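Local structure of salmonella typhimurium DB7155 bacteriophage DET7 tailspike (Bacteriophage, 2V5I) at residues 380-394 and 405-419. The protein probably binds and hydrolyses the O-antigen of Salmonella as the receptor-binding tailspike of a myovirus. Sequence-based numbering, arbitrary orientation.
Sequences NFDSDQIIIIGDCIV and QPSNGLVISAPNSTI
Asn380 OD1 accepts Asn408 N at 2.8 Å on a lone pair, in the carbonyl plane, while Asn380 ND2 donates to Ser407 OG. With CG anti to the backbone N (chi1 -159°), the Asn380 side chain crosses that of Asn408 at about a right angle, and Asn408 ND2 bonds to Asn380 O at 2.9 Å from above the carbonyl plane.

Asp384 OD1 takes Leu410 N at 2.8 Å in a nearly straight bond (172°), met on its anti side. At the next residue, the extended Gln385 side chain reaches Gln405: NE2 donates to Gln405 OE1 at 3.1 Å, the amide planes lie 14° apart, and water 2 links Gln385 OE1 to Gln405 NE2, closing a ring that fixes both amide rotations.

Strands 386-388 and 412-414 run parallel in direction, their short axes 4.8 Å apart at closest approach; Ser413 N to Ile386 O (2.9 Å) and Ile388 N to Ser413 O tie them. Ile386 lies alongside Ile412, CD1 to CG1 3.9 Å, an aliphatic stack of successive coils that Val433 extends beyond Ile412.

At the corner Asn416 ND2 reaches Ile389 O, and water 3 joins Ile388 O and Gly390 O to Asn416 N and Ser417 OG. A second parallel pairing follows, its register shifted by one residue.

This pattern fits consecutive rungs of the right-handed parallel beta-helix of the P22 tailspike family: backbone bonds and stacked aliphatic side chains join the strands, while amides, a carboxylate and bound water bond many of the polar groups of the turns.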
ATOM      1  N   ASN A 380     -11.384  -1.228  25.967  1.00 12.93           N
ATOM      2  CA  ASN A 380     -10.652  -1.582  27.190  1.00 14.32           C
ATOM      3  C   ASN A 380     -10.938  -2.979  27.716  1.00 15.11           C
ATOM      4  O   ASN A 380     -11.085  -3.202  28.962  1.00 16.56           O
ATOM      5  CB  ASN A 380     -10.870  -0.528  28.272  1.00 15.82           C
ATOM      6  CG  ASN A 380      -9.790  -0.547  29.352  1.00 19.57           C
ATOM      7  OD1 ASN A 380      -8.686  -1.068  29.149  1.00 17.75           O
ATOM      8  ND2 ASN A 380     -10.127   0.012  30.524  1.00 25.08           N
ATOM      9  N   PHE A 381     -10.995  -3.940  26.813  1.00 14.12           N
ATOM     10  CA  PHE A 381     -10.985  -5.352  27.178  1.00 16.72           C
ATOM     11  C   PHE A 381      -9.679  -5.718  27.899  1.00 18.52           C
ATOM     12  O   PHE A 381      -8.673  -5.031  27.764  1.00 15.61           O
ATOM     13  CB  PHE A 381     -11.094  -6.243  25.954  1.00 17.01           C
ATOM     14  CG  PHE A 381     -12.442  -6.222  25.279  1.00 17.62           C
ATOM     15  CD1 PHE A 381     -13.428  -7.108  25.658  1.00 22.95           C
ATOM     16  CD2 PHE A 381     -12.665  -5.425  24.185  1.00 18.68           C
ATOM     17  CE1 PHE A 381     -14.652  -7.124  24.995  1.00 25.44           C
ATOM     18  CE2 PHE A 381     -13.878  -5.422  23.513  1.00 18.39           C
ATOM     19  CZ  PHE A 381     -14.869  -6.257  23.921  1.00 20.63           C
ATOM     20  N   ASP A 382      -9.687  -6.798  28.674  1.00 20.45           N
ATOM     21  CA  ASP A 382      -8.448  -7.284  29.242  1.00 22.61           C
ATOM     22  C   ASP A 382      -7.634  -8.039  28.177  1.00 22.21           C
ATOM     23  O   ASP A 382      -7.556  -9.282  28.163  1.00 23.84           O
ATOM     24  CB  ASP A 382      -8.753  -8.160  30.464  1.00 25.52           C
ATOM     25  CG  ASP A 382      -7.516  -8.450  31.283  1.00 33.25           C
ATOM     26  OD1 ASP A 382      -6.527  -7.681  31.180  1.00 38.43           O
ATOM     27  OD2 ASP A 382      -7.544  -9.449  32.026  1.00 40.97           O
ATOM     28  N   SER A 383      -7.036  -7.273  27.260  1.00 21.52           N
ATOM     29  CA  SER A 383      -6.340  -7.832  26.102  1.00 20.85           C
ATOM     30  C   SER A 383      -5.220  -6.880  25.692  1.00 17.56           C
ATOM     31  O   SER A 383      -5.288  -5.682  25.940  1.00 17.59           O
ATOM     32  CB  SER A 383      -7.293  -7.985  24.907  1.00 23.61           C
ATOM     33  OG  SER A 383      -6.620  -8.518  23.773  1.00 26.33           O
ATOM     34  N   ASP A 384      -4.181  -7.431  25.100  1.00 17.26           N
ATOM     35  CA  ASP A 384      -3.183  -6.618  24.478  1.00 16.15           C
ATOM     36  C   ASP A 384      -3.661  -6.201  23.092  1.00 15.79           C
ATOM     37  O   ASP A 384      -4.470  -6.900  22.500  1.00 18.84           O
ATOM     38  CB  ASP A 384      -1.889  -7.392  24.371  1.00 16.42           C
ATOM     39  CG  ASP A 384      -1.451  -7.967  25.733  1.00 19.72           C
ATOM     40  OD1 ASP A 384      -1.530  -7.243  26.740  1.00 20.97           O
ATOM     41  OD2 ASP A 384      -1.082  -9.156  25.788  1.00 27.16           O
ATOM     42  N   GLN A 385      -3.115  -5.121  22.553  1.00 11.81           N
ATOM     43  CA  GLN A 385      -3.544  -4.626  21.234  1.00 11.38           C
ATOM     44  C   GLN A 385      -2.997  -5.460  20.098  1.00 11.82           C
ATOM     45  O   GLN A 385      -3.696  -5.675  19.081  1.00 12.12           O
ATOM     46  CB  GLN A 385      -3.181  -3.170  21.075  1.00  9.64           C
ATOM     47  CG  GLN A 385      -3.964  -2.237  22.037  1.00 13.37           C
ATOM     48  CD  GLN A 385      -3.344  -0.872  22.221  1.00 14.24           C
ATOM     49  OE1 GLN A 385      -2.885  -0.234  21.278  1.00 15.24           O
ATOM     50  NE2 GLN A 385      -3.354  -0.403  23.452  1.00 16.01           N
ATOM     51  N   ILE A 386      -1.704  -5.813  20.183  1.00 10.47           N
ATOM     52  CA  ILE A 386      -1.010  -6.517  19.139  1.00 12.30           C
ATOM     53  C   ILE A 386      -0.352  -7.724  19.835  1.00 12.59           C
ATOM     54  O   ILE A 386       0.496  -7.537  20.701  1.00 12.41           O
ATOM     55  CB  ILE A 386       0.066  -5.596  18.505  1.00 12.35           C
ATOM     56  CG1 ILE A 386      -0.562  -4.338  17.869  1.00 14.90           C
ATOM     57  CG2 ILE A 386       0.919  -6.351  17.529  1.00 13.22           C
ATOM     58  CD1 ILE A 386       0.454  -3.169  17.716  1.00 17.19           C
ATOM     59  N   ILE A 387      -0.711  -8.941  19.445  1.00 11.71           N
ATOM     60  CA  ILE A 387      -0.232 -10.174  20.080  1.00 13.14           C
ATOM     61  C   ILE A 387       0.367 -11.066  19.003  1.00 12.49           C
ATOM     62  O   ILE A 387      -0.262 -11.297  17.970  1.00 11.56           O
ATOM     63  CB  ILE A 387      -1.408 -10.911  20.705  1.00 15.16           C
ATOM     64  CG1 ILE A 387      -2.015 -10.062  21.825  1.00 17.76           C
ATOM     65  CG2 ILE A 387      -0.970 -12.319  21.180  1.00 17.42           C
ATOM     66  CD1 ILE A 387      -3.549 -10.237  21.973  1.00 23.24           C
ATOM     67  N   ILE A 388       1.619 -11.488  19.205  1.00 11.73           N
ATOM     68  CA  ILE A 388       2.265 -12.485  18.382  1.00 11.49           C
ATOM     69  C   ILE A 388       2.801 -13.519  19.355  1.00 13.06           C
ATOM     70  O   ILE A 388       3.533 -13.182  20.264  1.00 13.74           O
ATOM     71  CB  ILE A 388       3.425 -11.918  17.521  1.00 12.97           C
ATOM     72  CG1 ILE A 388       2.926 -10.763  16.635  1.00 13.83           C
ATOM     73  CG2 ILE A 388       4.053 -13.024  16.686  1.00 14.54           C
ATOM     74  CD1 ILE A 388       4.034 -10.073  15.857  1.00 16.22           C
ATOM     75  N   ILE A 389       2.491 -14.798  19.132  1.00 12.45           N
ATOM     76  CA  ILE A 389       2.849 -15.843  20.107  1.00 13.26           C
ATOM     77  C   ILE A 389       4.230 -16.432  19.886  1.00 14.49           C
ATOM     78  O   ILE A 389       4.998 -16.557  20.835  1.00 15.45           O
ATOM     79  CB  ILE A 389       1.831 -17.000  20.049  1.00 14.20           C
ATOM     80  CG1 ILE A 389       0.443 -16.493  20.387  1.00 15.32           C
ATOM     81  CG2 ILE A 389       2.262 -18.153  20.966  1.00 15.58           C
ATOM     82  CD1 ILE A 389       0.275 -15.899  21.793  1.00 20.29           C
ATOM     83  N   GLY A 390       4.562 -16.773  18.647  1.00 13.37           N
ATOM     84  CA  GLY A 390       5.803 -17.451  18.331  1.00 13.01           C
ATOM     85  C   GLY A 390       6.942 -16.613  17.801  1.00 13.75           C
ATOM     86  O   GLY A 390       6.980 -15.384  18.007  1.00 16.11           O
ATOM     87  N   ASP A 391       7.935 -17.283  17.206  1.00 14.91           N
ATOM     88  CA  ASP A 391       9.217 -16.671  16.807  1.00 16.24           C
ATOM     89  C   ASP A 391       9.107 -15.981  15.449  1.00 15.20           C
ATOM     90  O   ASP A 391       9.387 -16.597  14.424  1.00 17.77           O
ATOM     91  CB  ASP A 391      10.324 -17.720  16.748  1.00 18.72           C
ATOM     92  CG  ASP A 391       9.997 -18.904  15.799  1.00 25.11           C
ATOM     93  OD1 ASP A 391       8.840 -19.422  15.773  1.00 25.35           O
ATOM     94  OD2 ASP A 391      10.925 -19.323  15.061  1.00 36.69           O
ATOM     95  N   CYS A 392       8.671 -14.727  15.463  1.00 12.73           N
ATOM     96  CA  CYS A 392       8.357 -14.006  14.213  1.00 11.91           C
ATOM     97  C   CYS A 392       9.253 -12.757  14.074  1.00 10.49           C
ATOM     98  O   CYS A 392      10.029 -12.439  14.974  1.00 12.51           O
ATOM     99  CB  CYS A 392       6.870 -13.655  14.228  1.00 11.82           C
ATOM    100  SG  CYS A 392       5.834 -15.231  14.117  1.00 14.87           S
ATOM    101  N   ILE A 393       9.153 -12.097  12.919  1.00 11.15           N
ATOM    102  CA  ILE A 393       9.892 -10.854  12.600  1.00 13.82           C
ATOM    103  C   ILE A 393       8.845  -9.830  12.223  1.00 12.03           C
ATOM    104  O   ILE A 393       7.918 -10.160  11.457  1.00 12.10           O
ATOM    105  CB  ILE A 393      10.829 -11.071  11.368  1.00 13.34           C
ATOM    106  CG1 ILE A 393      11.947 -12.070  11.678  1.00 19.01           C
ATOM    107  CG2 ILE A 393      11.405  -9.759  10.817  1.00 19.26           C
ATOM    108  CD1 ILE A 393      12.839 -11.680  12.757  1.00 23.38           C
ATOM    109  N   VAL A 394       8.931  -8.616  12.795  1.00 10.46           N
ATOM    110  CA  VAL A 394       8.090  -7.506  12.357  1.00 10.95           C
ATOM    111  C   VAL A 394       9.019  -6.406  11.821  1.00 10.61           C
ATOM    112  O   VAL A 394       9.922  -5.976  12.515  1.00 11.97           O
ATOM    113  CB  VAL A 394       7.214  -6.971  13.509  1.00 13.36           C
ATOM    114  CG1 VAL A 394       6.341  -5.870  13.003  1.00 12.11           C
ATOM    115  CG2 VAL A 394       6.440  -8.092  14.055  1.00 13.09           C
ATOM    116  N   GLN A 405      -4.787   5.891  25.659  1.00 16.64           N
ATOM    117  CA  GLN A 405      -4.531   4.448  25.788  1.00 15.59           C
ATOM    118  C   GLN A 405      -5.515   3.794  26.728  1.00 17.14           C
ATOM    119  O   GLN A 405      -5.853   4.355  27.763  1.00 18.28           O
ATOM    120  CB  GLN A 405      -3.106   4.208  26.292  1.00 17.03           C
ATOM    121  CG  GLN A 405      -2.022   4.508  25.281  1.00 17.63           C
ATOM    122  CD  GLN A 405      -1.907   3.459  24.200  1.00 15.66           C
ATOM    123  OE1 GLN A 405      -2.280   2.296  24.390  1.00 19.23           O
ATOM    124  NE2 GLN A 405      -1.437   3.871  23.033  1.00 15.50           N
ATOM    125  N   PRO A 406      -5.957   2.583  26.401  1.00 17.56           N
ATOM    126  CA  PRO A 406      -6.773   1.856  27.376  1.00 17.94           C
ATOM    127  C   PRO A 406      -5.952   1.496  28.612  1.00 18.60           C
ATOM    128  O   PRO A 406      -4.752   1.243  28.495  1.00 18.68           O
ATOM    129  CB  PRO A 406      -7.166   0.563  26.644  1.00 19.93           C
ATOM    130  CG  PRO A 406      -6.285   0.449  25.498  1.00 17.80           C
ATOM    131  CD  PRO A 406      -5.723   1.817  25.174  1.00 17.77           C
ATOM    132  N   SER A 407      -6.610   1.463  29.769  1.00 19.71           N
ATOM    133  CA  SER A 407      -5.912   1.151  31.001  1.00 21.33           C
ATOM    134  C   SER A 407      -5.453  -0.306  31.062  1.00 19.66           C
ATOM    135  O   SER A 407      -4.414  -0.590  31.668  1.00 21.26           O
ATOM    136  CB  SER A 407      -6.743   1.532  32.227  1.00 22.84           C
ATOM    137  OG  SER A 407      -7.844   0.684  32.394  1.00 27.32           O
ATOM    138  N   ASN A 408      -6.177  -1.225  30.445  1.00 17.36           N
ATOM    139  CA  ASN A 408      -5.793  -2.630  30.434  1.00 18.70           C
ATOM    140  C   ASN A 408      -4.865  -2.970  29.299  1.00 18.94           C
ATOM    141  O   ASN A 408      -4.979  -2.387  28.203  1.00 19.48           O
ATOM    142  CB  ASN A 408      -7.013  -3.540  30.308  1.00 19.84           C
ATOM    143  CG  ASN A 408      -7.949  -3.412  31.473  1.00 26.25           C
ATOM    144  OD1 ASN A 408      -7.503  -3.366  32.614  1.00 28.89           O
ATOM    145  ND2 ASN A 408      -9.253  -3.354  31.206  1.00 24.86           N
ATOM    146  N   GLY A 409      -3.961  -3.919  29.560  1.00 19.05           N
ATOM    147  CA  GLY A 409      -3.195  -4.560  28.509  1.00 18.06           C
ATOM    148  C   GLY A 409      -1.967  -3.822  28.043  1.00 16.80           C
ATOM    149  O   GLY A 409      -1.760  -2.635  28.367  1.00 19.52           O
ATOM    150  N   LEU A 410      -1.185  -4.520  27.244  1.00 16.04           N
ATOM    151  CA  LEU A 410      -0.033  -3.950  26.577  1.00 13.59           C
ATOM    152  C   LEU A 410      -0.415  -3.445  25.171  1.00 13.70           C
ATOM    153  O   LEU A 410      -1.396  -3.898  24.584  1.00 15.48           O
ATOM    154  CB  LEU A 410       1.063  -4.996  26.414  1.00 13.70           C
ATOM    155  CG  LEU A 410       1.585  -5.629  27.714  1.00 14.97           C
ATOM    156  CD1 LEU A 410       2.416  -6.871  27.436  1.00 18.70           C
ATOM    157  CD2 LEU A 410       2.405  -4.575  28.396  1.00 19.54           C
ATOM    158  N   VAL A 411       0.433  -2.627  24.601  1.00 11.00           N
ATOM    159  CA  VAL A 411       0.278  -2.260  23.196  1.00 11.13           C
ATOM    160  C   VAL A 411       0.763  -3.450  22.360  1.00 11.75           C
ATOM    161  O   VAL A 411       0.065  -3.887  21.453  1.00 12.36           O
ATOM    162  CB  VAL A 411       1.026  -0.990  22.845  1.00 12.23           C
ATOM    163  CG1 VAL A 411       0.967  -0.693  21.330  1.00 14.37           C
ATOM    164  CG2 VAL A 411       0.455   0.163  23.602  1.00 12.67           C
ATOM    165  N   ILE A 412       1.985  -3.935  22.648  1.00 10.93           N
ATOM    166  CA  ILE A 412       2.563  -5.068  21.952  1.00 10.68           C
ATOM    167  C   ILE A 412       2.968  -6.143  22.955  1.00 13.02           C
ATOM    168  O   ILE A 412       3.661  -5.847  23.915  1.00 12.89           O
ATOM    169  CB  ILE A 412       3.855  -4.665  21.182  1.00 12.07           C
ATOM    170  CG1 ILE A 412       3.484  -3.745  20.037  1.00 15.29           C
ATOM    171  CG2 ILE A 412       4.590  -5.926  20.613  1.00 17.83           C
ATOM    172  CD1 ILE A 412       4.666  -3.012  19.418  1.00 21.51           C
ATOM    173  N   SER A 413       2.559  -7.375  22.670  1.00 12.61           N
ATOM    174  CA  SER A 413       3.028  -8.569  23.371  1.00 11.82           C
ATOM    175  C   SER A 413       3.488  -9.585  22.331  1.00 12.74           C
ATOM    176  O   SER A 413       2.691 -10.319  21.710  1.00 13.78           O
ATOM    177  CB  SER A 413       1.878  -9.123  24.184  1.00 15.08           C
ATOM    178  OG  SER A 413       2.215 -10.364  24.798  1.00 20.51           O
ATOM    179  N   ALA A 414       4.802  -9.588  22.125  1.00 12.51           N
ATOM    180  CA  ALA A 414       5.473 -10.425  21.133  1.00 11.56           C
ATOM    181  C   ALA A 414       6.792 -10.931  21.684  1.00 11.46           C
ATOM    182  O   ALA A 414       7.872 -10.633  21.184  1.00 11.93           O
ATOM    183  CB  ALA A 414       5.677  -9.646  19.828  1.00 11.24           C
ATOM    184  N   PRO A 415       6.703 -11.714  22.766  1.00 12.61           N
ATOM    185  CA  PRO A 415       7.886 -12.061  23.544  1.00 13.12           C
ATOM    186  C   PRO A 415       8.942 -12.908  22.868  1.00 11.90           C
ATOM    187  O   PRO A 415      10.079 -12.946  23.361  1.00 12.75           O
ATOM    188  CB  PRO A 415       7.296 -12.787  24.754  1.00 12.79           C
ATOM    189  CG  PRO A 415       5.936 -13.236  24.359  1.00 16.92           C
ATOM    190  CD  PRO A 415       5.453 -12.304  23.295  1.00 13.57           C
ATOM    191  N   ASN A 416       8.609 -13.579  21.764  1.00 12.97           N
ATOM    192  CA  ASN A 416       9.565 -14.382  21.042  1.00 13.56           C
ATOM    193  C   ASN A 416       9.934 -13.780  19.666  1.00 13.45           C
ATOM    194  O   ASN A 416      10.614 -14.456  18.864  1.00 15.46           O
ATOM    195  CB  ASN A 416       8.974 -15.761  20.857  1.00 15.01           C
ATOM    196  CG  ASN A 416       8.714 -16.471  22.181  1.00 20.17           C
ATOM    197  OD1 ASN A 416       9.613 -16.569  23.024  1.00 19.48           O
ATOM    198  ND2 ASN A 416       7.487 -16.997  22.358  1.00 19.18           N
ATOM    199  N   SER A 417       9.535 -12.526  19.424  1.00 13.09           N
ATOM    200  CA  SER A 417       9.726 -11.897  18.128  1.00 12.48           C
ATOM    201  C   SER A 417      10.806 -10.810  18.175  1.00 12.27           C
ATOM    202  O   SER A 417      11.049 -10.234  19.236  1.00 12.47           O
ATOM    203  CB  SER A 417       8.417 -11.281  17.676  1.00 13.77           C
ATOM    204  OG  SER A 417       7.445 -12.316  17.453  1.00 15.42           O
ATOM    205  N   THR A 418      11.337 -10.485  17.002  1.00 13.48           N
ATOM    206  CA  THR A 418      12.198  -9.339  16.826  1.00 13.85           C
ATOM    207  C   THR A 418      11.442  -8.300  16.012  1.00 11.38           C
ATOM    208  O   THR A 418      10.882  -8.636  14.970  1.00 11.75           O
ATOM    209  CB  THR A 418      13.474  -9.741  16.124  1.00 15.62           C
ATOM    210  OG1 THR A 418      14.219 -10.612  17.021  1.00 19.90           O
ATOM    211  CG2 THR A 418      14.313  -8.509  15.779  1.00 18.31           C
ATOM    212  N   ILE A 419      11.476  -7.047  16.482  1.00 10.88           N
ATOM    213  CA  ILE A 419      10.759  -5.950  15.870  1.00 11.48           C
ATOM    214  C   ILE A 419      11.731  -4.836  15.535  1.00 11.58           C
ATOM    215  O   ILE A 419      12.616  -4.522  16.322  1.00 12.07           O
ATOM    216  CB  ILE A 419       9.626  -5.434  16.798  1.00 11.43           C
ATOM    217  CG1 ILE A 419       8.656  -6.615  17.083  1.00 15.73           C
ATOM    218  CG2 ILE A 419       8.976  -4.190  16.150  1.00 11.63           C
ATOM    219  CD1 ILE A 419       7.453  -6.229  17.780  1.00 21.18           C
TER
HETATM  220  O   HOH W   1      -4.716  -2.740  25.476  1.00 17.49           O
HETATM  221  O   HOH W   2      -1.464   2.039  20.781  1.00 15.06           O
HETATM  222  O   HOH W   3       6.348 -13.425  19.869  1.00 12.93           O
HETATM  223  O   HOH W   4       1.984 -12.819  23.276  1.00 23.06           O
HETATM  224  O   HOH W   5      12.177 -14.234  15.940  0.50 23.56           O